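PDB 3UOE: dehydrogenase from Sinorhizobium meliloti, which probably acts as an oxidoreductase of the LDH2/MDH2 family, whose members include malate and L-lactate dehydrogenases. Local coordinates for residues T173-G178 against A238-P243; L197-V202 against A242-A247. All coordinates share one frame; numbering follows the deposited sequence.

Interaction 1. Residues T173-G178 against A238-P243; sequences TQALIG and AGAIAP
A bulged loop, 173-178, packs at Ala-175 against Ala-240 of the short strand 240-241, which lies at the edge, within this chain, of a small antiparallel sheet. The evidence is a close backbone approach, 4.7 Å between the CA atoms of Ala-175 and Ala-240, with no hydrogen bond across it. Ala-240 buries the largest share of any residue here. Its CB points toward the loop: Ala-240 CB lies 3.4 Å from Ala-175 N. Ala-240 CB is also 3.8 Å from Gln-174 C, so the methyl presses on the peptide unit joining the two loop residues. The Ala-175 methyl comes alongside, its CB 3.8 Å from Ala-240 CB and 3.6 Å from Gly-239 O. Since each chain offers nothing bulkier than a methyl at this point, which packs on the backbone of the other, the two can approach closely, and the summed buried surface is a modest 118 Å². Thr-173 OG1 and Gln-174 OE1 bond instead to Arg-314 of the second subunit. Just after Ala-175, Leu-176 and Ile-177 both face Val-167 in a classic beta bulge, and Ile-241 bonds to Leu-166, so bulged loop and edge strand are joined through 166-167 with methyl packing between them.

Interaction 2. Residues L197-V202 against A242-A247; sequences LATSIV and APFGDA
Segments 197-202 and 242-247 form one isolated beta bridge between Ser-200 and Pro-243, their CA atoms 4.1 Å apart. Two backbone bonds flank this pair: Phe-244 N donates to Thr-199 O at 3.0 Å, and Ile-201 N to Ala-242 O at 2.8 Å. Both are nearly straight, 165° at the hydrogen, although the Phe-244 donor stands well above the carbonyl plane of Thr-199. The proline lacks an N-H, but the pattern asks none of it, because the bonds are made by its neighbours.

Phe-244 supplies the largest side-chain share. One ring edge meets Thr-199 O near the ring plane, with CD1 at 3.3 Å, so this oxygen takes the backbone N-H and also lies against the ring of the same residue. CE1 reaches obliquely to Leu-197 CD1 at 4.3 Å, and Lys-248 of the second subunit packs against Phe-244 while bonding to Ala-198 O. An alanine in place of Phe-244 would probably open a gap beside Leu-197 and Thr-199 and deprive Lys-248 of the second subunit of a packing partner.

Ile-201 has CG1 anti to its N (chi1 -169°), which leaves CG2 directed at the other segment, 3.3 Å from Ala-242 O and 4.2 Å from Ala-242 CB. The side chain of Ser-200 leaves the bridge on the side away from 242-247; with OG set between N and the carbonyl carbon (chi1 57°), it makes a short-range bond within the loop, OG to Val-202 O at 2.7 Å. Thr-199 OG1 is held by Asn-180 O. Joining the loop between strand 193-197 and helix 204-213 to the lead-in of helix 246-264, this is a single isolated beta bridge, bonded in the pattern of a non-hydrogen-bonded antiparallel pair, though the chains cross steeply.

How the interactions relate
The centres of the two contacts lie about 10 Å apart, on the same side of the chain's centre. Along the chain 173-178 comes first, then 197-202, and both end on one continuous run, 238-247, which passes from strand 240-241 into helix 246-264; Ala-242 and Pro-243 belong to both interactions. Ile-241 joins them directly, its CG2 lying 3.8 Å from Ile-201 CG2. Interaction 1 rests on methyl packing with no hydrogen bond across it, whereas interaction 2 has two backbone hydrogen bonds. Both also touch the second subunit, which places this strand-to-helix connection and the two loops that pack on it at the interface between the two subunits.

Interaction 1. Residues T173-G178 against A238-P243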
ATOM      1  N   THR A 173       7.885   0.640  21.437  1.00  8.98           N
ATOM      2  CA  THR A 173       8.236  -0.731  21.775  1.00 10.04           C
ATOM      3  C   THR A 173       7.054  -1.548  22.276  1.00 11.05           C
ATOM      4  O   THR A 173       7.235  -2.661  22.776  1.00 12.91           O
ATOM      5  CB  THR A 173       9.359  -0.787  22.835  1.00 12.17           C
ATOM      6  OG1 THR A 173       8.929  -0.128  24.034  1.00  9.53           O
ATOM      7  CG2 THR A 173      10.634  -0.121  22.308  1.00 10.45           C
ATOM      8  N   GLN A 174       5.855  -0.991  22.152  1.00 10.39           N
ATOM      9  CA  GLN A 174       4.632  -1.684  22.555  1.00 10.54           C
ATOM     10  C   GLN A 174       3.863  -2.158  21.338  1.00  9.78           C
ATOM     11  O   GLN A 174       3.795  -1.457  20.327  1.00  8.52           O
ATOM     12  CB  GLN A 174       3.727  -0.763  23.368  1.00 10.24           C
ATOM     13  CG  GLN A 174       4.209  -0.498  24.755  1.00 13.96           C
ATOM     14  CD  GLN A 174       3.209   0.300  25.554  1.00 16.56           C
ATOM     15  OE1 GLN A 174       3.030   1.495  25.329  1.00 14.07           O
ATOM     16  NE2 GLN A 174       2.552  -0.357  26.503  1.00 22.44           N
ATOM     17  N   ALA A 175       3.291  -3.352  21.448  1.00  9.35           N
ATOM     18  CA  ALA A 175       2.419  -3.906  20.424  1.00  8.20           C
ATOM     19  C   ALA A 175       1.128  -3.091  20.342  1.00  8.92           C
ATOM     20  O   ALA A 175       0.334  -3.101  21.277  1.00  7.92           O
ATOM     21  CB  ALA A 175       2.106  -5.354  20.747  1.00  7.45           C
ATOM     22  N   LEU A 176       0.908  -2.404  19.219  1.00  9.45           N
ATOM     23  CA  LEU A 176      -0.241  -1.505  19.093  1.00  7.40           C
ATOM     24  C   LEU A 176      -0.876  -1.552  17.714  1.00  7.41           C
ATOM     25  O   LEU A 176      -1.967  -1.009  17.492  1.00  6.91           O
ATOM     26  CB  LEU A 176       0.183  -0.072  19.410  1.00  7.55           C
ATOM     27  CG  LEU A 176       0.537   0.190  20.873  1.00 12.93           C
ATOM     28  CD1 LEU A 176       1.314   1.500  21.029  1.00  9.90           C
ATOM     29  CD2 LEU A 176      -0.720   0.174  21.739  1.00 10.75           C
ATOM     30  N   ILE A 177      -0.182  -2.206  16.792  1.00  6.60           N
ATOM     31  CA  ILE A 177      -0.590  -2.262  15.395  1.00  6.09           C
ATOM     32  C   ILE A 177      -0.605  -3.731  14.966  1.00  7.35           C
ATOM     33  O   ILE A 177       0.172  -4.544  15.484  1.00  6.94           O
ATOM     34  CB  ILE A 177       0.405  -1.445  14.521  1.00  6.98           C
ATOM     35  CG1 ILE A 177       0.477   0.009  15.015  1.00  7.59           C
ATOM     36  CG2 ILE A 177       0.045  -1.509  13.032  1.00  5.48           C
ATOM     37  CD1 ILE A 177       1.709   0.775  14.529  1.00  7.50           C
ATOM     38  N   GLY A 178      -1.484  -4.078  14.031  1.00  5.87           N
ATOM     39  CA  GLY A 178      -1.562  -5.448  13.551  1.00  5.88           C
ATOM     40  C   GLY A 178      -0.462  -5.754  12.549  1.00  7.09           C
ATOM     41  O   GLY A 178       0.269  -4.846  12.130  1.00  6.34           O
ATOM     42  N   ALA A 238       5.256 -12.537  23.591  1.00 12.56           N
ATOM     43  CA  ALA A 238       4.589 -11.664  24.540  1.00 17.52           C
ATOM     44  C   ALA A 238       5.019 -10.217  24.342  1.00 17.41           C
ATOM     45  O   ALA A 238       4.626  -9.336  25.117  1.00 17.63           O
ATOM     46  CB  ALA A 238       4.882 -12.119  25.970  1.00 14.93           C
ATOM     47  N   GLY A 239       5.822  -9.974  23.306  1.00 14.21           N
ATOM     48  CA  GLY A 239       6.384  -8.656  23.070  1.00 12.47           C
ATOM     49  C   GLY A 239       5.769  -7.924  21.891  1.00 12.15           C
ATOM     50  O   GLY A 239       4.551  -7.848  21.760  1.00 12.42           O
ATOM     51  N   ALA A 240       6.625  -7.385  21.027  1.00 11.12           N
ATOM     52  CA  ALA A 240       6.172  -6.658  19.851  1.00  9.78           C
ATOM     53  C   ALA A 240       7.158  -6.796  18.694  1.00  9.58           C
ATOM     54  O   ALA A 240       8.377  -6.837  18.886  1.00  9.28           O
ATOM     55  CB  ALA A 240       5.905  -5.180  20.181  1.00  7.55           C
ATOM     56  N   ILE A 241       6.609  -6.881  17.489  1.00  7.98           N
ATOM     57  CA  ILE A 241       7.392  -7.077  16.288  1.00  7.58           C
ATOM     58  C   ILE A 241       7.632  -5.717  15.667  1.00  7.51           C
ATOM     59  O   ILE A 241       6.800  -4.821  15.789  1.00  7.79           O
ATOM     60  CB  ILE A 241       6.641  -7.998  15.293  1.00  8.95           C
ATOM     61  CG1 ILE A 241       6.444  -9.390  15.904  1.00 10.65           C
ATOM     62  CG2 ILE A 241       7.385  -8.104  13.974  1.00  8.61           C
ATOM     63  CD1 ILE A 241       5.436 -10.266  15.157  1.00 10.05           C
ATOM     64  N   ALA A 242       8.780  -5.556  15.020  1.00  8.63           N
ATOM     65  CA  ALA A 242       9.100  -4.309  14.333  1.00  8.77           C
ATOM     66  C   ALA A 242       8.382  -4.231  12.986  1.00  8.89           C
ATOM     67  O   ALA A 242       8.056  -5.258  12.388  1.00  9.12           O
ATOM     68  CB  ALA A 242      10.609  -4.176  14.142  1.00  8.39           C
ATOM     69  N   PRO A 243       8.110  -3.008  12.518  1.00  7.43           N
ATOM     70  CA  PRO A 243       7.610  -2.802  11.158  1.00  9.31           C
ATOM     71  C   PRO A 243       8.748  -3.075  10.186  1.00 10.18           C
ATOM     72  O   PRO A 243       9.906  -2.954  10.571  1.00  9.61           O
ATOM     73  CB  PRO A 243       7.299  -1.303  11.136  1.00  8.31           C
ATOM     74  CG  PRO A 243       8.280  -0.730  12.146  1.00  9.96           C
ATOM     75  CD  PRO A 243       8.217  -1.740  13.258  1.00  9.41           C
TER

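Interaction 2. Residues L197-V202 against A242-A247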
ATOM      1  N   LEU A 197       2.418  -8.762   1.082  1.00 15.51           N
ATOM      2  CA  LEU A 197       3.429  -8.453   2.078  1.00 16.06           C
ATOM      3  C   LEU A 197       2.848  -7.964   3.393  1.00 15.18           C
ATOM      4  O   LEU A 197       1.937  -7.138   3.422  1.00 13.82           O
ATOM      5  CB  LEU A 197       4.389  -7.418   1.522  1.00 15.95           C
ATOM      6  CG  LEU A 197       3.707  -6.099   1.202  1.00 14.78           C
ATOM      7  CD1 LEU A 197       4.119  -5.059   2.218  1.00 13.82           C
ATOM      8  CD2 LEU A 197       4.103  -5.667  -0.188  1.00 15.10           C
ATOM      9  N   ALA A 198       3.381  -8.500   4.482  1.00 16.65           N
ATOM     10  CA  ALA A 198       3.086  -7.984   5.801  1.00 12.99           C
ATOM     11  C   ALA A 198       3.853  -6.687   5.953  1.00 12.73           C
ATOM     12  O   ALA A 198       4.982  -6.557   5.464  1.00 13.40           O
ATOM     13  CB  ALA A 198       3.509  -8.980   6.877  1.00 11.81           C
ATOM     14  N   THR A 199       3.240  -5.722   6.626  1.00  9.30           N
ATOM     15  CA  THR A 199       3.922  -4.473   6.916  1.00  9.04           C
ATOM     16  C   THR A 199       4.781  -4.616   8.167  1.00  9.72           C
ATOM     17  O   THR A 199       5.502  -3.689   8.546  1.00 10.08           O
ATOM     18  CB  THR A 199       2.916  -3.311   7.057  1.00  9.64           C
ATOM     19  OG1 THR A 199       1.861  -3.700   7.937  1.00  6.74           O
ATOM     20  CG2 THR A 199       2.316  -2.981   5.702  1.00  8.42           C
ATOM     21  N   SER A 200       4.696  -5.777   8.817  1.00  9.66           N
ATOM     22  CA  SER A 200       5.639  -6.108   9.880  1.00  9.72           C
ATOM     23  C   SER A 200       6.873  -6.758   9.253  1.00 11.36           C
ATOM     24  O   SER A 200       6.818  -7.263   8.133  1.00 12.33           O
ATOM     25  CB  SER A 200       5.007  -7.030  10.921  1.00  9.47           C
ATOM     26  OG  SER A 200       4.519  -8.219  10.324  1.00 12.56           O
ATOM     27  N   ILE A 201       7.988  -6.736   9.969  1.00  9.81           N
ATOM     28  CA  ILE A 201       9.229  -7.256   9.419  1.00 11.43           C
ATOM     29  C   ILE A 201       9.175  -8.781   9.328  1.00 13.10           C
ATOM     30  O   ILE A 201       9.870  -9.398   8.513  1.00 13.09           O
ATOM     31  CB  ILE A 201      10.432  -6.841  10.274  1.00 13.21           C
ATOM     32  CG1 ILE A 201      11.737  -7.149   9.539  1.00 13.10           C
ATOM     33  CG2 ILE A 201      10.385  -7.533  11.629  1.00 10.35           C
ATOM     34  CD1 ILE A 201      12.958  -6.650  10.268  1.00 12.81           C
ATOM     35  N   VAL A 202       8.347  -9.377  10.180  1.00 10.42           N
ATOM     36  CA  VAL A 202       8.121 -10.810  10.163  1.00 13.47           C
ATOM     37  C   VAL A 202       6.709 -11.090  10.664  1.00 14.99           C
ATOM     38  O   VAL A 202       6.092 -10.237  11.314  1.00 13.35           O
ATOM     39  CB  VAL A 202       9.158 -11.556  11.035  1.00 13.76           C
ATOM     40  CG1 VAL A 202       8.887 -11.338  12.515  1.00 11.42           C
ATOM     41  CG2 VAL A 202       9.151 -13.023  10.714  1.00 16.23           C
ATOM     42  N   ALA A 242       8.780  -5.556  15.020  1.00  8.63           N
ATOM     43  CA  ALA A 242       9.100  -4.309  14.333  1.00  8.77           C
ATOM     44  C   ALA A 242       8.382  -4.231  12.986  1.00  8.89           C
ATOM     45  O   ALA A 242       8.056  -5.258  12.388  1.00  9.12           O
ATOM     46  CB  ALA A 242      10.609  -4.176  14.142  1.00  8.39           C
ATOM     47  N   PRO A 243       8.110  -3.008  12.518  1.00  7.43           N
ATOM     48  CA  PRO A 243       7.610  -2.802  11.158  1.00  9.31           C
ATOM     49  C   PRO A 243       8.748  -3.075  10.186  1.00 10.18           C
ATOM     50  O   PRO A 243       9.906  -2.954  10.571  1.00  9.61           O
ATOM     51  CB  PRO A 243       7.299  -1.303  11.136  1.00  8.31           C
ATOM     52  CG  PRO A 243       8.280  -0.730  12.146  1.00  9.96           C
ATOM     53  CD  PRO A 243       8.217  -1.740  13.258  1.00  9.41           C
ATOM     54  N   PHE A 244       8.438  -3.433   8.948  1.00 11.18           N
ATOM     55  CA  PHE A 244       9.486  -3.511   7.935  1.00 12.31           C
ATOM     56  C   PHE A 244       9.715  -2.100   7.422  1.00 11.60           C
ATOM     57  O   PHE A 244       8.854  -1.239   7.580  1.00 11.53           O
ATOM     58  CB  PHE A 244       9.065  -4.413   6.777  1.00 11.98           C
ATOM     59  CG  PHE A 244       8.474  -3.667   5.625  1.00 11.02           C
ATOM     60  CD1 PHE A 244       7.167  -3.216   5.679  1.00 10.96           C
ATOM     61  CD2 PHE A 244       9.234  -3.406   4.489  1.00 11.72           C
ATOM     62  CE1 PHE A 244       6.618  -2.520   4.617  1.00 13.46           C
ATOM     63  CE2 PHE A 244       8.698  -2.714   3.427  1.00 12.11           C
ATOM     64  CZ  PHE A 244       7.384  -2.271   3.484  1.00 12.18           C
ATOM     65  N   GLY A 245      10.876  -1.856   6.826  1.00 13.01           N
ATOM     66  CA  GLY A 245      11.136  -0.587   6.171  1.00 11.26           C
ATOM     67  C   GLY A 245      11.057   0.622   7.081  1.00 11.83           C
ATOM     68  O   GLY A 245      10.750   1.717   6.628  1.00 10.85           O
ATOM     69  N   ASP A 246      11.329   0.428   8.368  1.00 13.33           N
ATOM     70  CA  ASP A 246      11.407   1.545   9.302  1.00 12.68           C
ATOM     71  C   ASP A 246      10.155   2.443   9.289  1.00 11.55           C
ATOM     72  O   ASP A 246       9.031   1.951   9.331  1.00 10.55           O
ATOM     73  CB  ASP A 246      12.680   2.364   9.040  1.00 13.83           C
ATOM     74  CG  ASP A 246      13.959   1.535   9.193  1.00 18.46           C
ATOM     75  OD1 ASP A 246      14.075   0.764  10.176  1.00 18.39           O
ATOM     76  OD2 ASP A 246      14.859   1.662   8.330  1.00 19.23           O
ATOM     77  N   ALA A 247      10.352   3.758   9.233  1.00  9.60           N
ATOM     78  CA  ALA A 247       9.238   4.691   9.376  1.00 11.61           C
ATOM     79  C   ALA A 247       8.227   4.531   8.242  1.00 12.13           C
ATOM     80  O   ALA A 247       7.032   4.779   8.415  1.00 10.42           O
ATOM     81  CB  ALA A 247       9.739   6.126   9.449  1.00 10.22           C
TER